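Local coordinates for protein annexin B22 (Schistosoma mansoni, PDB 4MDU) that binds acidic phospholipid membranes in a calcium-dependent manner, aggregates liposomes when calcium is present, and may support the structural integrity of the schistosome tegument, at residues B[96-99]-B[100-104]; B[309-312]-B[313-316]; B[350-353]-B[354-358]. One frame throughout, in Å; residues are numbered along the deposited sequence.

Contact 1. Residues B[96-99]-B[100-104]; sequences GDFR and KVLCQ
L102 lays its CD1 methyl over the middle of the F98 ring, one turn back along the same helix. L102 CD1 is 3.8 Å from the centroid of the F98 ring and only 13° off its normal, a CH-pi contact made squarely on one face. The ring gets there because F98 CG is trans to the backbone N (chi1 -171°), which swings it along the helix beside its own carbonyl carbon. V101 approaches the same ring less directly: its CG1 methyl stands 4.1 Å from F98 CD1, at a slant to the ring. On another side of the helix the aliphatic part of K100 folds back, bringing CD to 3.1 Å from G96 O, while NZ stays 5.0 Å from D97 OD2, too far for a salt bridge. D97 OD2 is instead hydrogen-bonded to T307.

Behind these side chains runs regular i to i+4 bonding. K100 N reaches G96 O at 3.1 Å and L102 N reaches F98 O at 2.9 Å, so the carbonyl of F98 ties together the same two residues whose side chains meet in the CH-pi contact. R99 NH1 is hydrogen-bonded to the carbonyl of K91. This is the last helix of annexin repeat 1: F98 and L102 face helix 56-63, where F98 packs against the calcium ligand E56; D97, F98 and V101 lean on helix 349-358, and V101 and Q104 meet helix 311-320.

Contact 2. Residues B[309-312]-B[313-316]; sequences DYAL and MRLL
Y310, just ahead of helix 311-320, and M313 within it run side by side, pointing the same way. M313 CE lies over one face of the Y310 ring, 4.2 Å from its centroid and offset toward the rim. M313 SD stands obliquely to the ring, 4.6 Å from the Y310 centroid, a Met-aromatic contact. A chi1 of 73° places M313 CG between its own backbone N and carbonyl carbon, turning the chain back toward the tyrosine.

R314 takes a different course: its chain bends at chi3 so that the guanidinium lies with one face over the backbone of Y310 and A311, NH2 being 3.6 Å from A311 CA. A salt bridge from NE to E133 holds it there. L312 and L316 lie side by side, L312 CD1 3.7 Å from L316 CD2.

At the helix start D309 OD2 accepts a weak capping bond from A311 N, and a water donates to D309 O while accepting from M313 N.

This helix of annexin repeat 4 sets L312 beside the calcium-site residues M302 and D346. Four helices pack against it: 96-106 on Y310 and M313, 128-136 on A311, R314 and L315, 290-301 on L312, L315 and L316, and 349-358 on L312, M313 and L316.

Contact 3. Residues B[350-353]-B[354-358]; sequences DYRR and TLCVL
The backbone is regular alpha-helix, with L355 N bonded to Y351 O at 2.9 Å and V357 N to R353 O at 3.0 Å. D350 O carries two bonds from a single residue: T354 OG1 donates to it at 2.6 Å and T354 N at 2.8 Å, from opposite faces of the carbonyl plane. The hydroxyl is brought back to that oxygen by a chi1 of -58°, which sets OG1 beside the threonine's own N, and a buried polar group is satisfied within its own helix.

On another side L355 CD1 lies over one face of the Y351 ring, 4.2 Å from the centroid and 28° off the normal, displaced toward the hydroxyl end, where CZ is 3.8 Å away. This is the last helix of annexin repeat 4, packed against helices of repeat 1: D350, Y351 and T354 meet helix 96-106, while D350, T354 and V357 meet helix 56-63, where D350 packs against the calcium ligand E56. Y351 and L355 also meet helix 311-320.

R353 bends at chi2 and chi3 and curls forward over the next turn. Its NH1 comes within 3.5 Å of C356 CB and its NH2 within 3.9 Å of V357 CG2, both meeting the guanidinium at a slant. The charge is met by a salt bridge from NH1 to E361. R352 NH1 is hydrogen-bonded to the carbonyl of K344.

How the contacts relate
Contacts 2 and 3 belong to annexin repeat 4 and are largely buried; contact 1, in repeat 1, is only partly so. The three helices meet one another: V101 and Q104 of contact 1 touch M313, F98 packs on D350 and T354, and M313 and L312 of contact 2 rest on Y351 and L355. M313 thus lies at a junction shared by all three. Contacts 1 and 3 each set a leucine methyl over an aromatic ring four residues earlier, whereas contact 2 uses a methionine three residues on. Contact 2 adds a capped, water-bridged helix start, contact 3 the doubly bonded D350 O. Among the arginines, R314 is the buried case, paired with E133.

Contact 1. Residues B[96-99]-B[100-104]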
loop_
_atom_site.group_PDB
_atom_site.type_symbol
_atom_site.label_atom_id
_atom_site.label_comp_id
_atom_site.label_asym_id
_atom_site.label_seq_id
_atom_site.Cartn_x
_atom_site.Cartn_y
_atom_site.Cartn_z
ATOM N N GLY B 96 1.560 -30.602 -1.555
ATOM C CA GLY B 96 0.645 -29.507 -1.304
ATOM C C GLY B 96 1.169 -28.458 -0.347
ATOM O O GLY B 96 2.362 -28.147 -0.332
ATOM N N ASP B 97 0.261 -27.908 0.453
ATOM C CA ASP B 97 0.589 -26.863 1.410
ATOM C C ASP B 97 1.556 -27.354 2.481
ATOM O O ASP B 97 2.391 -26.600 2.972
ATOM C CB ASP B 97 -0.681 -26.334 2.067
ATOM C CG ASP B 97 -1.576 -25.631 1.083
ATOM O OD1 ASP B 97 -2.751 -25.364 1.419
ATOM O OD2 ASP B 97 -1.089 -25.354 -0.037
ATOM N N PHE B 98 1.436 -28.621 2.839
ATOM C CA PHE B 98 2.311 -29.176 3.839
ATOM C C PHE B 98 3.742 -29.111 3.328
ATOM O O PHE B 98 4.634 -28.630 4.023
ATOM C CB PHE B 98 1.927 -30.612 4.138
ATOM C CG PHE B 98 2.653 -31.194 5.305
ATOM C CD1 PHE B 98 3.051 -30.390 6.358
ATOM C CD2 PHE B 98 2.929 -32.550 5.356
ATOM C CE1 PHE B 98 3.722 -30.924 7.429
ATOM C CE2 PHE B 98 3.600 -33.094 6.432
ATOM C CZ PHE B 98 3.997 -32.281 7.470
ATOM N N ARG B 99 3.961 -29.588 2.106
ATOM C CA ARG B 99 5.292 -29.515 1.497
ATOM C C ARG B 99 5.808 -28.069 1.443
ATOM O O ARG B 99 6.963 -27.805 1.769
ATOM C CB ARG B 99 5.290 -30.147 0.104
ATOM C CG ARG B 99 6.658 -30.219 -0.543
ATOM C CD ARG B 99 6.715 -31.308 -1.608
ATOM N NE ARG B 99 6.002 -30.944 -2.833
ATOM C CZ ARG B 99 5.957 -31.704 -3.928
ATOM N NH1 ARG B 99 6.571 -32.879 -3.954
ATOM N NH2 ARG B 99 5.290 -31.291 -4.996
ATOM N N LYS B 100 4.947 -27.141 1.040
ATOM C CA LYS B 100 5.306 -25.729 1.007
ATOM C C LYS B 100 5.872 -25.276 2.352
ATOM O O LYS B 100 6.979 -24.752 2.436
ATOM C CB LYS B 100 4.088 -24.872 0.667
ATOM C CG LYS B 100 3.981 -24.448 -0.773
ATOM C CD LYS B 100 3.113 -25.397 -1.569
ATOM C CE LYS B 100 2.953 -24.899 -2.999
ATOM N NZ LYS B 100 2.505 -23.476 -3.016
ATOM N N VAL B 101 5.114 -25.485 3.417
ATOM C CA VAL B 101 5.533 -24.946 4.691
ATOM C C VAL B 101 6.787 -25.680 5.171
ATOM O O VAL B 101 7.676 -25.085 5.792
ATOM C CB VAL B 101 4.387 -24.972 5.738
ATOM C CG1 VAL B 101 4.047 -26.395 6.135
ATOM C CG2 VAL B 101 4.773 -24.140 6.960
ATOM N N LEU B 102 6.872 -26.968 4.862
ATOM C CA LEU B 102 8.053 -27.740 5.223
ATOM C C LEU B 102 9.308 -27.188 4.533
ATOM O O LEU B 102 10.408 -27.224 5.085
ATOM C CB LEU B 102 7.884 -29.207 4.862
ATOM C CG LEU B 102 7.049 -30.064 5.810
ATOM C CD1 LEU B 102 6.997 -31.509 5.321
ATOM C CD2 LEU B 102 7.599 -29.996 7.227
ATOM N N CYS B 103 9.145 -26.681 3.321
ATOM C CA CYS B 103 10.300 -26.200 2.598
ATOM C C CYS B 103 10.761 -24.873 3.178
ATOM O O CYS B 103 11.950 -24.647 3.301
ATOM C CB CYS B 103 10.037 -26.108 1.096
ATOM S SG CYS B 103 10.142 -27.713 0.237
ATOM N N GLN B 104 9.828 -24.009 3.560
ATOM C CA GLN B 104 10.221 -22.753 4.195
ATOM C C GLN B 104 10.999 -23.066 5.463
ATOM O O GLN B 104 12.012 -22.446 5.756
ATOM C CB GLN B 104 8.993 -21.896 4.502
ATOM C CG GLN B 104 8.215 -21.532 3.252
ATOM C CD GLN B 104 9.104 -20.894 2.206
ATOM O OE1 GLN B 104 9.664 -19.814 2.429
ATOM N NE2 GLN B 104 9.255 -21.562 1.060
#

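Contact 2. Residues B[309-312]-B[313-316]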
loop_
_atom_site.group_PDB
_atom_site.type_symbol
_atom_site.label_atom_id
_atom_site.label_comp_id
_atom_site.label_asym_id
_atom_site.label_seq_id
_atom_site.Cartn_x
_atom_site.Cartn_y
_atom_site.Cartn_z
ATOM N N ASP B 309 0.186 -16.900 -0.429
ATOM C CA ASP B 309 0.875 -15.771 0.186
ATOM C C ASP B 309 1.698 -16.289 1.352
ATOM O O ASP B 309 1.145 -16.884 2.284
ATOM C CB ASP B 309 -0.104 -14.714 0.692
ATOM C CG ASP B 309 0.592 -13.398 1.024
ATOM O OD1 ASP B 309 0.784 -12.602 0.084
ATOM O OD2 ASP B 309 0.945 -13.159 2.209
ATOM N N TYR B 310 3.007 -16.034 1.313
ATOM C CA TYR B 310 3.930 -16.664 2.249
ATOM C C TYR B 310 4.105 -15.906 3.542
ATOM O O TYR B 310 4.780 -16.392 4.450
ATOM C CB TYR B 310 5.289 -16.864 1.591
ATOM C CG TYR B 310 5.384 -18.138 0.808
ATOM C CD1 TYR B 310 6.245 -19.146 1.204
ATOM C CD2 TYR B 310 4.603 -18.343 -0.318
ATOM C CE1 TYR B 310 6.342 -20.325 0.492
ATOM C CE2 TYR B 310 4.684 -19.525 -1.035
ATOM C CZ TYR B 310 5.561 -20.512 -0.627
ATOM O OH TYR B 310 5.664 -21.693 -1.330
ATOM N N ALA B 311 3.474 -14.734 3.640
ATOM C CA ALA B 311 3.692 -13.841 4.779
ATOM C C ALA B 311 3.366 -14.473 6.131
ATOM O O ALA B 311 4.157 -14.380 7.077
ATOM C CB ALA B 311 2.932 -12.509 4.591
ATOM N N LEU B 312 2.213 -15.134 6.212
ATOM C CA LEU B 312 1.774 -15.734 7.465
ATOM C C LEU B 312 2.778 -16.728 7.993
ATOM O O LEU B 312 3.175 -16.665 9.165
ATOM C CB LEU B 312 0.412 -16.424 7.305
ATOM C CG LEU B 312 -0.066 -17.173 8.551
ATOM C CD1 LEU B 312 -0.196 -16.250 9.760
ATOM C CD2 LEU B 312 -1.419 -17.861 8.268
ATOM N N MET B 313 3.181 -17.663 7.138
ATOM C CA MET B 313 4.147 -18.672 7.563
ATOM C C MET B 313 5.562 -18.068 7.754
ATOM O O MET B 313 6.281 -18.468 8.667
ATOM C CB MET B 313 4.134 -19.914 6.632
ATOM C CG MET B 313 4.748 -19.734 5.248
ATOM S SD MET B 313 4.786 -21.260 4.251
ATOM C CE MET B 313 3.339 -21.004 3.247
ATOM N N ARG B 314 5.948 -17.096 6.921
ATOM C CA ARG B 314 7.253 -16.442 7.109
ATOM C C ARG B 314 7.326 -15.789 8.488
ATOM O O ARG B 314 8.266 -16.015 9.252
ATOM C CB ARG B 314 7.528 -15.407 6.023
ATOM C CG ARG B 314 8.852 -14.628 6.253
ATOM C CD ARG B 314 9.246 -13.764 5.047
ATOM N NE ARG B 314 8.194 -12.830 4.668
ATOM C CZ ARG B 314 7.443 -12.943 3.575
ATOM N NH1 ARG B 314 7.647 -13.936 2.713
ATOM N NH2 ARG B 314 6.492 -12.053 3.334
ATOM N N LEU B 315 6.298 -15.021 8.827
ATOM C CA LEU B 315 6.263 -14.328 10.107
ATOM C C LEU B 315 6.298 -15.286 11.290
ATOM O O LEU B 315 7.099 -15.110 12.216
ATOM C CB LEU B 315 5.062 -13.394 10.181
ATOM C CG LEU B 315 5.249 -12.181 9.266
ATOM C CD1 LEU B 315 3.964 -11.419 9.142
ATOM C CD2 LEU B 315 6.422 -11.255 9.744
ATOM N N LEU B 316 5.451 -16.309 11.246
ATOM C CA LEU B 316 5.407 -17.324 12.300
ATOM C C LEU B 316 6.753 -18.042 12.481
ATOM O O LEU B 316 7.269 -18.161 13.596
ATOM C CB LEU B 316 4.305 -18.336 11.982
ATOM C CG LEU B 316 2.971 -18.117 12.711
ATOM C CD1 LEU B 316 2.843 -16.686 13.247
ATOM C CD2 LEU B 316 1.788 -18.506 11.835
HETATM O O HOH W 1 1.576 -18.206 4.549
#

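Contact 3. Residues B[350-353]-B[354-358]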
loop_
_atom_site.group_PDB
_atom_site.type_symbol
_atom_site.label_atom_id
_atom_site.label_comp_id
_atom_site.label_asym_id
_atom_site.label_seq_id
_atom_site.Cartn_x
_atom_site.Cartn_y
_atom_site.Cartn_z
ATOM N N ASP B 350 -2.219 -30.209 7.146
ATOM C CA ASP B 350 -0.980 -30.347 7.881
ATOM C C ASP B 350 -0.209 -29.022 7.954
ATOM O O ASP B 350 0.649 -28.824 8.806
ATOM C CB ASP B 350 -0.151 -31.441 7.219
ATOM C CG ASP B 350 -0.764 -32.807 7.430
ATOM O OD1 ASP B 350 -1.385 -32.986 8.492
ATOM O OD2 ASP B 350 -0.634 -33.689 6.560
ATOM N N TYR B 351 -0.538 -28.130 7.037
ATOM C CA TYR B 351 -0.026 -26.783 7.009
ATOM C C TYR B 351 -0.534 -26.053 8.252
ATOM O O TYR B 351 0.257 -25.579 9.067
ATOM C CB TYR B 351 -0.499 -26.132 5.702
ATOM C CG TYR B 351 -0.407 -24.639 5.618
ATOM C CD1 TYR B 351 0.809 -23.981 5.783
ATOM C CD2 TYR B 351 -1.523 -23.885 5.309
ATOM C CE1 TYR B 351 0.891 -22.616 5.688
ATOM C CE2 TYR B 351 -1.454 -22.515 5.209
ATOM C CZ TYR B 351 -0.239 -21.883 5.404
ATOM O OH TYR B 351 -0.156 -20.511 5.299
ATOM N N ARG B 352 -1.853 -25.991 8.410
ATOM C CA ARG B 352 -2.449 -25.400 9.611
ATOM C C ARG B 352 -1.795 -25.972 10.868
ATOM O O ARG B 352 -1.396 -25.240 11.783
ATOM C CB ARG B 352 -3.961 -25.672 9.651
ATOM C CG ARG B 352 -4.582 -25.568 11.048
ATOM C CD ARG B 352 -6.070 -25.290 10.980
ATOM N NE ARG B 352 -6.811 -26.415 10.424
ATOM C CZ ARG B 352 -8.113 -26.386 10.152
ATOM N NH1 ARG B 352 -8.815 -25.283 10.410
ATOM N NH2 ARG B 352 -8.711 -27.460 9.638
ATOM N N ARG B 353 -1.678 -27.292 10.892
ATOM C CA ARG B 353 -1.139 -27.989 12.045
ATOM C C ARG B 353 0.298 -27.544 12.297
ATOM O O ARG B 353 0.691 -27.287 13.438
ATOM C CB ARG B 353 -1.206 -29.496 11.812
ATOM C CG ARG B 353 -0.900 -30.344 13.033
ATOM C CD ARG B 353 -2.066 -30.354 14.037
ATOM N NE ARG B 353 -1.540 -29.963 15.328
ATOM C CZ ARG B 353 -1.948 -28.925 16.045
ATOM N NH1 ARG B 353 -2.964 -28.162 15.657
ATOM N NH2 ARG B 353 -1.352 -28.688 17.197
ATOM N N THR B 354 1.076 -27.439 11.228
ATOM C CA THR B 354 2.451 -26.963 11.346
ATOM C C THR B 354 2.501 -25.566 11.960
ATOM O O THR B 354 3.266 -25.324 12.880
ATOM C CB THR B 354 3.175 -26.940 9.991
ATOM O OG1 THR B 354 3.165 -28.252 9.407
ATOM C CG2 THR B 354 4.625 -26.478 10.187
ATOM N N LEU B 355 1.673 -24.651 11.461
ATOM C CA LEU B 355 1.650 -23.291 12.001
ATOM C C LEU B 355 1.286 -23.286 13.483
ATOM O O LEU B 355 1.870 -22.533 14.270
ATOM C CB LEU B 355 0.670 -22.413 11.227
ATOM C CG LEU B 355 0.903 -22.265 9.718
ATOM C CD1 LEU B 355 -0.052 -21.241 9.154
ATOM C CD2 LEU B 355 2.355 -21.860 9.407
ATOM N N CYS B 356 0.317 -24.121 13.863
ATOM C CA CYS B 356 -0.127 -24.180 15.258
ATOM C C CYS B 356 1.000 -24.652 16.171
ATOM O O CYS B 356 1.145 -24.173 17.294
ATOM C CB CYS B 356 -1.368 -25.091 15.399
ATOM S SG CYS B 356 -2.823 -24.340 14.617
ATOM N N VAL B 357 1.800 -25.592 15.684
ATOM C CA VAL B 357 2.872 -26.148 16.489
ATOM C C VAL B 357 3.985 -25.110 16.682
ATOM O O VAL B 357 4.553 -25.003 17.753
ATOM C CB VAL B 357 3.406 -27.430 15.862
ATOM C CG1 VAL B 357 4.731 -27.866 16.511
ATOM C CG2 VAL B 357 2.362 -28.514 15.994
ATOM N N LEU B 358 4.263 -24.332 15.644
ATOM C CA LEU B 358 5.210 -23.237 15.765
ATOM C C LEU B 358 4.837 -22.332 16.945
ATOM O O LEU B 358 5.713 -21.884 17.674
ATOM C CB LEU B 358 5.286 -22.429 14.466
ATOM C CG LEU B 358 5.971 -23.070 13.259
ATOM C CD1 LEU B 358 5.762 -22.193 12.031
ATOM C CD2 LEU B 358 7.465 -23.286 13.512
#